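Local coordinates for protein (GYP1P) (Saccharomyces cerevisiae, PDB 1FKM) that stimulates GTP hydrolysis by the Ypt/Rab GTPases Ypt1 and Ypt7 through its TBC domain, supplying an arginine finger and a glutamine finger in trans, at residues S30-I34 / R252-T256; Q188-N192 / S323-F327; E326-V331 / A375-Q379; V331-F335 / L371-A375. One frame throughout, in Å; residues are numbered along the deposited sequence. Where two conformers were deposited one is given.

All four contacts lie in the all-helical Rab-GAP domain, away from its two catalytic fingers, and all are largely buried. Contacts 3 and 4 hold the same pair, helix 324-338 and helix 365-382, share Val331 and Ala375, and have centres about 6 Å apart; both are mainly apolar and aromatic helix-helix packing with no hydrogen bond across. Contacts 1 and 2, by contrast, each join a loop to a helix, and there polar groups do much of the work: a carboxylate, a threonine and an arginine in contact 1, two paired amides and bridging waters in contact 2. Contact 1 also touches contacts 3 and 4, where Trp31 packs on Phe376 and Thr256 on Leu372.

Contact 1 of 4, residues S30-I34 / R252-T256; sequences SWNGI and RMWDT
Thr256 reaches the turn of residues 30-33 with both branches of its side chain. Its CB lies 3.7 Å from Trp31 O, and beyond it the two branches part. The hydroxyl, OG1, donates to Trp31 O at 2.7 Å, tilted 21° from the carbonyl plane, and receives Arg252 NH1 at 3.0 Å, nearly in the guanidinium plane. The methyl, CG2, stands anti to the backbone N (OG1 at chi1 -60°), which sets it over the six-membered ring of Trp31, 3.4 Å from the centroid and close to the ring normal, a CH-pi contact. Threonine suits the place because it offers a hydroxyl and a methyl from one carbon.

Arg252 lays one guanidinium face over Gly33 CA, while waters at its edge link NH2 to Trp31 O and Asn32 O. A side chain on Gly33 would run close to Arg252 NE and would also jam against the preceding carbonyl, so glycine closes this type I turn. Just past it, Ile34 N gives a hydrogen bond of 2.9 Å to Asp255 OD2, met from above the carboxylate plane, and Ile34 CD1 packs against OD1 of the same group at 3.6 Å.

The charges have further partners: Asp255 pairs with Arg39 and Arg252 with Glu365. The loop between helix 23-30 and helix 39-46 is thereby fastened to helix 247-261, with helix 4-15 touching the loop and helix 365-382 beside Thr256.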
loop_
_atom_site.group_PDB
_atom_site.type_symbol
_atom_site.label_atom_id
_atom_site.label_comp_id
_atom_site.label_asym_id
_atom_site.label_seq_id
_atom_site.Cartn_x
_atom_site.Cartn_y
_atom_site.Cartn_z
ATOM N N SER A 30 -10.198 -10.536 -8.885
ATOM C CA SER A 30 -9.471 -9.336 -8.470
ATOM C C SER A 30 -7.972 -9.402 -8.723
ATOM O O SER A 30 -7.326 -8.369 -8.872
ATOM C CB SER A 30 -9.707 -9.050 -6.982
ATOM O OG SER A 30 -11.066 -8.743 -6.720
ATOM N N TRP A 31 -7.421 -10.612 -8.772
ATOM C CA TRP A 31 -5.989 -10.795 -8.994
ATOM C C TRP A 31 -5.562 -10.097 -10.279
ATOM O O TRP A 31 -4.458 -9.544 -10.370
ATOM C CB TRP A 31 -5.658 -12.291 -9.104
ATOM C CG TRP A 31 -4.297 -12.676 -8.585
ATOM C CD1 TRP A 31 -4.007 -13.198 -7.355
ATOM C CD2 TRP A 31 -3.040 -12.557 -9.275
ATOM N NE1 TRP A 31 -2.655 -13.412 -7.238
ATOM C CE2 TRP A 31 -2.039 -13.030 -8.398
ATOM C CE3 TRP A 31 -2.665 -12.099 -10.544
ATOM C CZ2 TRP A 31 -0.682 -13.057 -8.752
ATOM C CZ3 TRP A 31 -1.312 -12.124 -10.894
ATOM C CH2 TRP A 31 -0.341 -12.601 -9.998
ATOM N N ASN A 32 -6.452 -10.111 -11.267
ATOM C CA ASN A 32 -6.164 -9.516 -12.565
ATOM C C ASN A 32 -6.573 -8.057 -12.705
ATOM O O ASN A 32 -6.635 -7.542 -13.816
ATOM C CB ASN A 32 -6.834 -10.343 -13.667
ATOM C CG ASN A 32 -6.478 -11.815 -13.579
ATOM O OD1 ASN A 32 -5.305 -12.175 -13.494
ATOM N ND2 ASN A 32 -7.490 -12.672 -13.593
ATOM N N GLY A 33 -6.855 -7.395 -11.585
ATOM C CA GLY A 33 -7.236 -5.997 -11.641
ATOM C C GLY A 33 -8.684 -5.741 -11.272
ATOM O O GLY A 33 -9.584 -6.492 -11.655
ATOM N N ILE A 34 -8.909 -4.663 -10.533
ATOM C CA ILE A 34 -10.246 -4.301 -10.092
ATOM C C ILE A 34 -10.693 -2.991 -10.731
ATOM O O ILE A 34 -9.967 -1.994 -10.677
ATOM C CB ILE A 34 -10.278 -4.127 -8.552
ATOM C CG1 ILE A 34 -9.820 -5.424 -7.877
ATOM C CG2 ILE A 34 -11.686 -3.750 -8.096
ATOM C CD1 ILE A 34 -9.424 -5.251 -6.402
ATOM N N ARG A 252 -2.880 -0.243 -8.913
ATOM C CA ARG A 252 -3.135 -1.468 -9.661
ATOM C C ARG A 252 -2.407 -2.653 -9.036
ATOM O O ARG A 252 -2.959 -3.747 -8.936
ATOM C CB ARG A 252 -2.711 -1.299 -11.122
ATOM C CG ARG A 252 -2.740 -2.590 -11.927
ATOM C CD ARG A 252 -4.131 -3.213 -12.010
ATOM N NE ARG A 252 -4.064 -4.480 -12.735
ATOM C CZ ARG A 252 -3.648 -5.624 -12.205
ATOM N NH1 ARG A 252 -3.275 -5.673 -10.931
ATOM N NH2 ARG A 252 -3.562 -6.711 -12.959
HETATM N N MSE A 253 -1.169 -2.436 -8.617
HETATM C CA MSE A 253 -0.386 -3.494 -7.976
HETATM C C MSE A 253 -1.088 -3.997 -6.723
HETATM O O MSE A 253 -1.111 -5.203 -6.445
HETATM C CB MSE A 253 0.987 -2.976 -7.553
HETATM C CG MSE A 253 1.929 -2.646 -8.677
HETATM SE SE MSE A 253 3.581 -1.957 -7.948
HETATM C CE MSE A 253 4.103 -3.504 -6.912
ATOM N N TRP A 254 -1.636 -3.067 -5.948
ATOM C CA TRP A 254 -2.324 -3.449 -4.717
ATOM C C TRP A 254 -3.553 -4.330 -4.931
ATOM O O TRP A 254 -3.915 -5.097 -4.040
ATOM C CB TRP A 254 -2.658 -2.200 -3.889
ATOM C CG TRP A 254 -1.444 -1.699 -3.137
ATOM C CD1 TRP A 254 -0.145 -1.735 -3.567
ATOM C CD2 TRP A 254 -1.416 -1.084 -1.841
ATOM N NE1 TRP A 254 0.687 -1.184 -2.622
ATOM C CE2 TRP A 254 -0.067 -0.775 -1.553
ATOM C CE3 TRP A 254 -2.400 -0.763 -0.895
ATOM C CZ2 TRP A 254 0.326 -0.160 -0.356
ATOM C CZ3 TRP A 254 -2.008 -0.151 0.297
ATOM C CH2 TRP A 254 -0.657 0.142 0.552
ATOM N N ASP A 255 -4.193 -4.242 -6.097
ATOM C CA ASP A 255 -5.347 -5.109 -6.370
ATOM C C ASP A 255 -4.837 -6.544 -6.246
ATOM O O ASP A 255 -5.488 -7.415 -5.656
ATOM C CB ASP A 255 -5.879 -4.962 -7.806
ATOM C CG ASP A 255 -6.485 -3.604 -8.101
ATOM O OD1 ASP A 255 -6.855 -2.863 -7.169
ATOM O OD2 ASP A 255 -6.607 -3.291 -9.308
ATOM N N THR A 256 -3.667 -6.782 -6.831
ATOM C CA THR A 256 -3.064 -8.106 -6.819
ATOM C C THR A 256 -2.474 -8.476 -5.464
ATOM O O THR A 256 -2.633 -9.613 -5.014
ATOM C CB THR A 256 -1.985 -8.236 -7.916
ATOM O OG1 THR A 256 -2.590 -8.016 -9.194
ATOM C CG2 THR A 256 -1.356 -9.638 -7.898
HETATM O O HOH W 1 -2.112 -8.906 -12.198
HETATM O O HOH W 2 -4.697 -8.057 -15.701
#

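Contact 2 of 4, residues Q188-N192 / S323-F327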
loop_
_atom_site.group_PDB
_atom_site.type_symbol
_atom_site.label_atom_id
_atom_site.label_comp_id
_atom_site.label_asym_id
_atom_site.label_seq_id
_atom_site.Cartn_x
_atom_site.Cartn_y
_atom_site.Cartn_z
ATOM N N GLN A 188 0.153 -7.704 9.068
ATOM C CA GLN A 188 0.685 -8.838 8.314
ATOM C C GLN A 188 2.208 -8.769 8.225
ATOM O O GLN A 188 2.866 -9.751 7.876
ATOM C CB GLN A 188 0.098 -8.866 6.898
ATOM C CG GLN A 188 -1.419 -8.803 6.850
ATOM C CD GLN A 188 -1.964 -8.861 5.436
ATOM O OE1 GLN A 188 -3.053 -8.354 5.159
ATOM N NE2 GLN A 188 -1.221 -9.494 4.536
ATOM N N ILE A 189 2.758 -7.601 8.538
ATOM C CA ILE A 189 4.202 -7.377 8.490
ATOM C C ILE A 189 4.625 -6.561 9.709
ATOM O O ILE A 189 5.415 -5.625 9.609
ATOM C CB ILE A 189 4.594 -6.612 7.200
ATOM C CG1 ILE A 189 3.726 -5.355 7.048
ATOM C CG2 ILE A 189 4.416 -7.516 5.996
ATOM C CD1 ILE A 189 4.054 -4.504 5.805
ATOM N N THR A 190 4.098 -6.938 10.867
ATOM C CA THR A 190 4.378 -6.224 12.105
ATOM C C THR A 190 5.848 -5.936 12.384
ATOM O O THR A 190 6.216 -4.789 12.646
ATOM C CB THR A 190 3.792 -6.983 13.317
ATOM O OG1 THR A 190 2.394 -7.205 13.098
ATOM C CG2 THR A 190 3.979 -6.177 14.600
ATOM N N ASP A 191 6.694 -6.959 12.307
ATOM C CA ASP A 191 8.105 -6.762 12.619
ATOM C C ASP A 191 8.884 -5.933 11.608
ATOM O O ASP A 191 10.059 -5.631 11.823
ATOM C CB ASP A 191 8.782 -8.116 12.881
ATOM C CG ASP A 191 9.464 -8.683 11.663
ATOM O OD1 ASP A 191 8.840 -8.724 10.584
ATOM O OD2 ASP A 191 10.632 -9.103 11.796
ATOM N N ASN A 192 8.236 -5.542 10.513
ATOM C CA ASN A 192 8.909 -4.691 9.531
ATOM C C ASN A 192 9.046 -3.296 10.134
ATOM O O ASN A 192 9.944 -2.530 9.768
ATOM C CB ASN A 192 8.095 -4.562 8.234
ATOM C CG ASN A 192 8.250 -5.756 7.314
ATOM O OD1 ASN A 192 7.866 -5.701 6.139
ATOM N ND2 ASN A 192 8.799 -6.841 7.836
ATOM N N SER A 323 1.566 -13.817 3.994
ATOM C CA SER A 323 2.335 -14.027 2.777
ATOM C C SER A 323 2.688 -12.716 2.074
ATOM O O SER A 323 3.231 -12.731 0.968
ATOM C CB SER A 323 1.572 -14.948 1.817
ATOM O OG SER A 323 0.276 -14.441 1.524
ATOM N N LEU A 324 2.394 -11.583 2.713
ATOM C CA LEU A 324 2.708 -10.294 2.106
ATOM C C LEU A 324 4.210 -10.143 1.894
ATOM O O LEU A 324 4.658 -9.840 0.784
ATOM C CB LEU A 324 2.178 -9.135 2.967
ATOM C CG LEU A 324 2.527 -7.718 2.495
ATOM C CD1 LEU A 324 2.138 -7.538 1.035
ATOM C CD2 LEU A 324 1.805 -6.701 3.364
ATOM N N ASN A 325 4.990 -10.359 2.950
ATOM C CA ASN A 325 6.446 -10.247 2.846
ATOM C C ASN A 325 7.019 -11.190 1.784
ATOM O O ASN A 325 7.875 -10.803 0.986
ATOM C CB ASN A 325 7.098 -10.548 4.202
ATOM C CG ASN A 325 7.342 -9.291 5.028
ATOM O OD1 ASN A 325 7.654 -9.368 6.215
ATOM N ND2 ASN A 325 7.218 -8.132 4.396
ATOM N N GLU A 326 6.545 -12.429 1.785
ATOM C CA GLU A 326 7.007 -13.429 0.828
ATOM C C GLU A 326 6.736 -12.994 -0.607
ATOM O O GLU A 326 7.653 -12.930 -1.422
ATOM C CB GLU A 326 6.323 -14.769 1.103
ATOM C CG GLU A 326 6.664 -15.863 0.104
ATOM C CD GLU A 326 5.897 -17.147 0.364
ATOM O OE1 GLU A 326 5.168 -17.215 1.378
ATOM O OE2 GLU A 326 6.022 -18.089 -0.446
ATOM N N PHE A 327 5.482 -12.688 -0.919
ATOM C CA PHE A 327 5.145 -12.273 -2.272
ATOM C C PHE A 327 5.916 -11.020 -2.688
ATOM O O PHE A 327 6.372 -10.910 -3.828
ATOM C CB PHE A 327 3.642 -12.004 -2.403
ATOM C CG PHE A 327 3.208 -11.717 -3.809
ATOM C CD1 PHE A 327 3.411 -12.661 -4.817
ATOM C CD2 PHE A 327 2.622 -10.498 -4.138
ATOM C CE1 PHE A 327 3.036 -12.391 -6.138
ATOM C CE2 PHE A 327 2.245 -10.217 -5.452
ATOM C CZ PHE A 327 2.453 -11.168 -6.456
HETATM O O HOH W 3 0.317 -11.661 4.637
HETATM O O HOH W 4 4.072 -11.018 5.773
#
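Asn192 and Asn325 approach from opposite directions and exchange two hydrogen bonds between their side-chain amides, whose planes are 21° apart. Asn325 ND2 gives the straighter one, 3.1 Å to Asn192 OD1 with an N-H...O angle of 170°, its acceptor lying in the donor amide plane. In return Asn192 ND2 donates to Asn325 OD1 at 3.2 Å; this bond is more bent but arrives in the carbonyl plane, on a lone pair. Asparagine suits both positions because each amide can give and accept at once. Were Asn192 replaced by a leucine, the Asn325 amide is likely to lose both of these mates and be freer to turn.

This pairing joins the loop between helix 168-186 and helix 198-214 to the first turn of helix 324-338 in the helical Rab-GAP domain. Water serves the early N-H groups of that helix: one molecule accepts from Gln188 NE2 and Leu324 N, and another donates to Gln188 O while accepting from Asn325 N at 3.0 Å.

The apolar part centres on Ile189. With CG1 between the backbone N and the carbonyl carbon (chi1 51°), its CG2 is anti to the carbonyl carbon and meets Leu324 CD2 at 3.8 Å. The same methyl lies 3.3 Å from Asn325 ND2; the beta-branch of isoleucine puts it where it touches both leucine and amide. Leu324 also touches Tyr257 of helix 247-261.

Contact 3 of 4, residues E326-V331 / A375-Q379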
loop_
_atom_site.group_PDB
_atom_site.type_symbol
_atom_site.label_atom_id
_atom_site.label_comp_id
_atom_site.label_asym_id
_atom_site.label_seq_id
_atom_site.Cartn_x
_atom_site.Cartn_y
_atom_site.Cartn_z
ATOM N N GLU A 326 6.545 -12.429 1.785
ATOM C CA GLU A 326 7.007 -13.429 0.828
ATOM C C GLU A 326 6.736 -12.994 -0.607
ATOM O O GLU A 326 7.653 -12.930 -1.422
ATOM C CB GLU A 326 6.323 -14.769 1.103
ATOM C CG GLU A 326 6.664 -15.863 0.104
ATOM C CD GLU A 326 5.897 -17.147 0.364
ATOM O OE1 GLU A 326 5.168 -17.215 1.378
ATOM O OE2 GLU A 326 6.022 -18.089 -0.446
ATOM N N PHE A 327 5.482 -12.688 -0.919
ATOM C CA PHE A 327 5.145 -12.273 -2.272
ATOM C C PHE A 327 5.916 -11.020 -2.688
ATOM O O PHE A 327 6.372 -10.910 -3.828
ATOM C CB PHE A 327 3.642 -12.004 -2.403
ATOM C CG PHE A 327 3.208 -11.717 -3.809
ATOM C CD1 PHE A 327 3.411 -12.661 -4.817
ATOM C CD2 PHE A 327 2.622 -10.498 -4.138
ATOM C CE1 PHE A 327 3.036 -12.391 -6.138
ATOM C CE2 PHE A 327 2.245 -10.217 -5.452
ATOM C CZ PHE A 327 2.453 -11.168 -6.456
ATOM N N HIS A 328 6.071 -10.076 -1.762
ATOM C CA HIS A 328 6.778 -8.843 -2.074
ATOM C C HIS A 328 8.232 -9.093 -2.444
ATOM O O HIS A 328 8.773 -8.430 -3.328
ATOM C CB HIS A 328 6.712 -7.850 -0.907
ATOM C CG HIS A 328 7.241 -6.493 -1.252
ATOM N ND1 HIS A 328 6.714 -5.729 -2.273
ATOM C CD2 HIS A 328 8.269 -5.774 -0.739
ATOM C CE1 HIS A 328 7.395 -4.602 -2.375
ATOM N NE2 HIS A 328 8.345 -4.605 -1.457
ATOM N N VAL A 329 8.867 -10.044 -1.767
ATOM C CA VAL A 329 10.262 -10.362 -2.057
ATOM C C VAL A 329 10.401 -10.869 -3.492
ATOM O O VAL A 329 11.356 -10.528 -4.180
ATOM C CB VAL A 329 10.820 -11.426 -1.086
ATOM C CG1 VAL A 329 12.171 -11.928 -1.572
ATOM C CG2 VAL A 329 10.971 -10.822 0.302
ATOM N N PHE A 330 9.451 -11.682 -3.946
ATOM C CA PHE A 330 9.518 -12.182 -5.314
ATOM C C PHE A 330 9.253 -11.089 -6.342
ATOM O O PHE A 330 9.854 -11.091 -7.421
ATOM C CB PHE A 330 8.561 -13.361 -5.503
ATOM C CG PHE A 330 9.076 -14.639 -4.905
ATOM C CD1 PHE A 330 10.008 -15.408 -5.595
ATOM C CD2 PHE A 330 8.684 -15.043 -3.631
ATOM C CE1 PHE A 330 10.548 -16.562 -5.024
ATOM C CE2 PHE A 330 9.215 -16.197 -3.049
ATOM C CZ PHE A 330 10.152 -16.960 -3.750
ATOM N N VAL A 331 8.358 -10.157 -6.017
ATOM C CA VAL A 331 8.076 -9.044 -6.918
ATOM C C VAL A 331 9.351 -8.197 -7.031
ATOM O O VAL A 331 9.709 -7.738 -8.117
ATOM C CB VAL A 331 6.918 -8.161 -6.384
ATOM C CG1 VAL A 331 6.785 -6.894 -7.223
ATOM C CG2 VAL A 331 5.619 -8.941 -6.418
ATOM N N ALA A 375 6.430 -12.826 -10.809
ATOM C CA ALA A 375 6.687 -13.023 -9.385
ATOM C C ALA A 375 5.840 -14.171 -8.842
ATOM O O ALA A 375 6.279 -14.915 -7.961
ATOM C CB ALA A 375 6.381 -11.734 -8.602
ATOM N N PHE A 376 4.615 -14.301 -9.341
ATOM C CA PHE A 376 3.737 -15.374 -8.877
ATOM C C PHE A 376 4.295 -16.741 -9.258
ATOM O O PHE A 376 4.286 -17.676 -8.458
ATOM C CB PHE A 376 2.332 -15.234 -9.463
ATOM C CG PHE A 376 1.410 -16.357 -9.069
ATOM C CD1 PHE A 376 0.923 -16.453 -7.766
ATOM C CD2 PHE A 376 1.078 -17.355 -9.983
ATOM C CE1 PHE A 376 0.122 -17.524 -7.377
ATOM C CE2 PHE A 376 0.277 -18.433 -9.603
ATOM C CZ PHE A 376 -0.201 -18.516 -8.295
ATOM N N ILE A 377 4.764 -16.856 -10.493
ATOM C CA ILE A 377 5.340 -18.111 -10.965
ATOM C C ILE A 377 6.594 -18.441 -10.162
ATOM O O ILE A 377 6.775 -19.580 -9.740
ATOM C CB ILE A 377 5.691 -18.030 -12.473
ATOM C CG1 ILE A 377 4.398 -18.034 -13.291
ATOM C CG2 ILE A 377 6.603 -19.191 -12.876
ATOM C CD1 ILE A 377 4.570 -17.631 -14.738
ATOM N N TRP A 378 7.458 -17.451 -9.937
ATOM C CA TRP A 378 8.685 -17.699 -9.177
ATOM C C TRP A 378 8.362 -18.172 -7.766
ATOM O O TRP A 378 8.969 -19.124 -7.253
ATOM C CB TRP A 378 9.545 -16.431 -9.110
ATOM C CG TRP A 378 10.124 -16.034 -10.426
ATOM C CD1 TRP A 378 9.812 -16.551 -11.655
ATOM C CD2 TRP A 378 11.103 -15.017 -10.656
ATOM N NE1 TRP A 378 10.538 -15.916 -12.634
ATOM C CE2 TRP A 378 11.339 -14.969 -12.049
ATOM C CE3 TRP A 378 11.807 -14.139 -9.820
ATOM C CZ2 TRP A 378 12.249 -14.076 -12.625
ATOM C CZ3 TRP A 378 12.716 -13.249 -10.395
ATOM C CH2 TRP A 378 12.926 -13.227 -11.782
ATOM N N GLN A 379 7.402 -17.503 -7.138
ATOM C CA GLN A 379 6.996 -17.869 -5.792
ATOM C C GLN A 379 6.421 -19.285 -5.756
ATOM O O GLN A 379 6.693 -20.046 -4.830
ATOM C CB GLN A 379 5.952 -16.878 -5.261
ATOM C CG GLN A 379 5.259 -17.344 -3.984
ATOM C CD GLN A 379 4.177 -16.388 -3.523
ATOM O OE1 GLN A 379 4.439 -15.469 -2.754
ATOM N NE2 GLN A 379 2.956 -16.590 -4.008
#
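Phe330 is the large bump of this interface, and the backbone of Gln379 with the start of its side chain forms the surface it rests on. Gln379 CA stands 3.6 Å from the ring centroid and 2° off its normal, a CH-pi contact, while Gln379 CB lies 3.7 Å from CD2 over the same face. Turned with CG anti to its carbonyl carbon (chi1 -76°), the ring also brings CD1 to 3.7 Å from Trp378 CB. A flat aromatic ring fits here because it can lie broadside against a helix. With a serine in place of Phe330, a gap is likely to open beside Gln379 CA and Trp378 CB.

The opposite fit is made by Ala375, whose methyl fills the small hollow over Val331, CB lying 3.6 Å from both Val331 CA and CG2. A side chain this short lets the CA atoms of Ala375 and Val331 come within 4.9 Å.

Gln379 extends onward across Glu326 and Phe327 at about right angles. Its OE1 meets the Phe327 ring at the edge, in plane, 3.6 Å from CD1; its NE2 is hydrogen-bonded to Glu260. Val331 CG2 lies over a face of the same phenyl ring.

The axes of the short segments 326-331 and 375-379, on helix 324-338 and helix 365-382, run with 117° between their N-to-C directions. Helix 247-261 flanks them through Tyr257 and Glu260, and helix 198-214 touches Phe330 through Leu210.

Contact 4 of 4, residues V331-F335 / L371-A375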
loop_
_atom_site.group_PDB
_atom_site.type_symbol
_atom_site.label_atom_id
_atom_site.label_comp_id
_atom_site.label_asym_id
_atom_site.label_seq_id
_atom_site.Cartn_x
_atom_site.Cartn_y
_atom_site.Cartn_z
ATOM N N VAL A 331 8.358 -10.157 -6.017
ATOM C CA VAL A 331 8.076 -9.044 -6.918
ATOM C C VAL A 331 9.351 -8.197 -7.031
ATOM O O VAL A 331 9.709 -7.738 -8.117
ATOM C CB VAL A 331 6.918 -8.161 -6.384
ATOM C CG1 VAL A 331 6.785 -6.894 -7.223
ATOM C CG2 VAL A 331 5.619 -8.941 -6.418
ATOM N N CYS A 332 10.032 -7.988 -5.906
ATOM C CA CYS A 332 11.265 -7.203 -5.911
ATOM C C CYS A 332 12.356 -7.896 -6.716
ATOM O O CYS A 332 13.122 -7.243 -7.421
ATOM C CB CYS A 332 11.761 -6.955 -4.485
ATOM S SG CYS A 332 10.802 -5.718 -3.575
ATOM N N ALA A 333 12.428 -9.217 -6.609
ATOM C CA ALA A 333 13.432 -9.974 -7.353
ATOM C C ALA A 333 13.155 -9.883 -8.857
ATOM O O ALA A 333 14.068 -9.646 -9.650
ATOM C CB ALA A 333 13.429 -11.439 -6.898
ATOM N N ALA A 334 11.897 -10.062 -9.250
ATOM C CA ALA A 334 11.532 -9.994 -10.664
ATOM C C ALA A 334 11.752 -8.586 -11.215
ATOM O O ALA A 334 12.161 -8.416 -12.366
ATOM C CB ALA A 334 10.073 -10.420 -10.854
ATOM N N PHE A 335 11.483 -7.580 -10.384
ATOM C CA PHE A 335 11.655 -6.180 -10.764
ATOM C C PHE A 335 13.133 -5.923 -11.048
ATOM O O PHE A 335 13.496 -5.395 -12.105
ATOM C CB PHE A 335 11.173 -5.270 -9.623
ATOM C CG PHE A 335 11.239 -3.794 -9.935
ATOM C CD1 PHE A 335 10.581 -3.269 -11.045
ATOM C CD2 PHE A 335 11.913 -2.923 -9.087
ATOM C CE1 PHE A 335 10.591 -1.890 -11.300
ATOM C CE2 PHE A 335 11.926 -1.545 -9.335
ATOM C CZ PHE A 335 11.261 -1.035 -10.442
ATOM N N LEU A 371 5.014 -8.211 -14.555
ATOM C CA LEU A 371 5.864 -8.315 -13.369
ATOM C C LEU A 371 5.208 -9.186 -12.295
ATOM O O LEU A 371 5.828 -10.099 -11.745
ATOM C CB LEU A 371 6.137 -6.918 -12.797
ATOM C CG LEU A 371 6.895 -6.828 -11.467
ATOM C CD1 LEU A 371 8.293 -7.399 -11.623
ATOM C CD2 LEU A 371 6.974 -5.378 -11.023
ATOM N N LEU A 372 3.946 -8.903 -12.008
ATOM C CA LEU A 372 3.212 -9.647 -10.996
ATOM C C LEU A 372 3.078 -11.123 -11.363
ATOM O O LEU A 372 3.275 -11.995 -10.522
ATOM C CB LEU A 372 1.826 -9.022 -10.800
ATOM C CG LEU A 372 1.836 -7.604 -10.215
ATOM C CD1 LEU A 372 0.449 -6.972 -10.359
ATOM C CD2 LEU A 372 2.271 -7.653 -8.744
ATOM N N SER A 373 2.740 -11.392 -12.622
ATOM C CA SER A 373 2.586 -12.765 -13.096
ATOM C C SER A 373 3.892 -13.540 -12.926
ATOM O O SER A 373 3.891 -14.698 -12.501
ATOM C CB SER A 373 2.172 -12.768 -14.571
ATOM O OG SER A 373 2.018 -14.091 -15.053
ATOM N N GLU A 374 5.002 -12.891 -13.257
ATOM C CA GLU A 374 6.317 -13.509 -13.143
ATOM C C GLU A 374 6.634 -13.810 -11.677
ATOM O O GLU A 374 7.048 -14.919 -11.332
ATOM C CB GLU A 374 7.379 -12.581 -13.747
ATOM C CG GLU A 374 8.799 -13.119 -13.686
ATOM C CD GLU A 374 9.750 -12.351 -14.592
ATOM O OE1 GLU A 374 9.775 -11.105 -14.508
ATOM O OE2 GLU A 374 10.475 -12.994 -15.386
ATOM N N ALA A 375 6.430 -12.826 -10.809
ATOM C CA ALA A 375 6.687 -13.023 -9.385
ATOM C C ALA A 375 5.840 -14.171 -8.842
ATOM O O ALA A 375 6.279 -14.915 -7.961
ATOM C CB ALA A 375 6.381 -11.734 -8.602
#
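Leu371 sets its two methyls against Val331, Ala334 and Phe335. CD1 makes the closer contacts: it lies 3.6 Å from Ala334 CB, 3.4 Å from Phe335 N and 4.1 Å from Phe335 CB, so that it rests partly on helix backbone. CD2, the other methyl, meets Val331 CG1 at 4.1 Å, with Phe335 CD1 at a similar distance. The torsion that holds CG anti to the backbone N (chi1 174°) carries this fork across to the opposing helix. Leucine suits the site because a branched end can touch three residues of one helix at once.

Ala334 is the matching small residue, pointing at the partner helix and leaving room for Leu371. Its methyl also meets Glu374 OE1 at 3.7 Å, on a flank where the glutamate is partly exposed. Leu372 adds a looser apolar touch, its CD2 4.3 Å from Val331 CG2.

In the next shell, Trp363 touches Leu371, while the ring of Phe335 meets Trp236 and Trp339 edge-to-face, and also Phe245. Arg252, Thr256 and Tyr257 of helix 247-261 pack on Leu372.

The axes of the short segments 331-335 and 371-375 have N-to-C directions 117° apart. With small alanines facing across the interface and larger leucine and valine side chains beside them, this is an apolar crossing of helix 324-338 and helix 365-382 in the all-helical Rab-GAP (TBC) domain, with no hydrogen bond between the two segments.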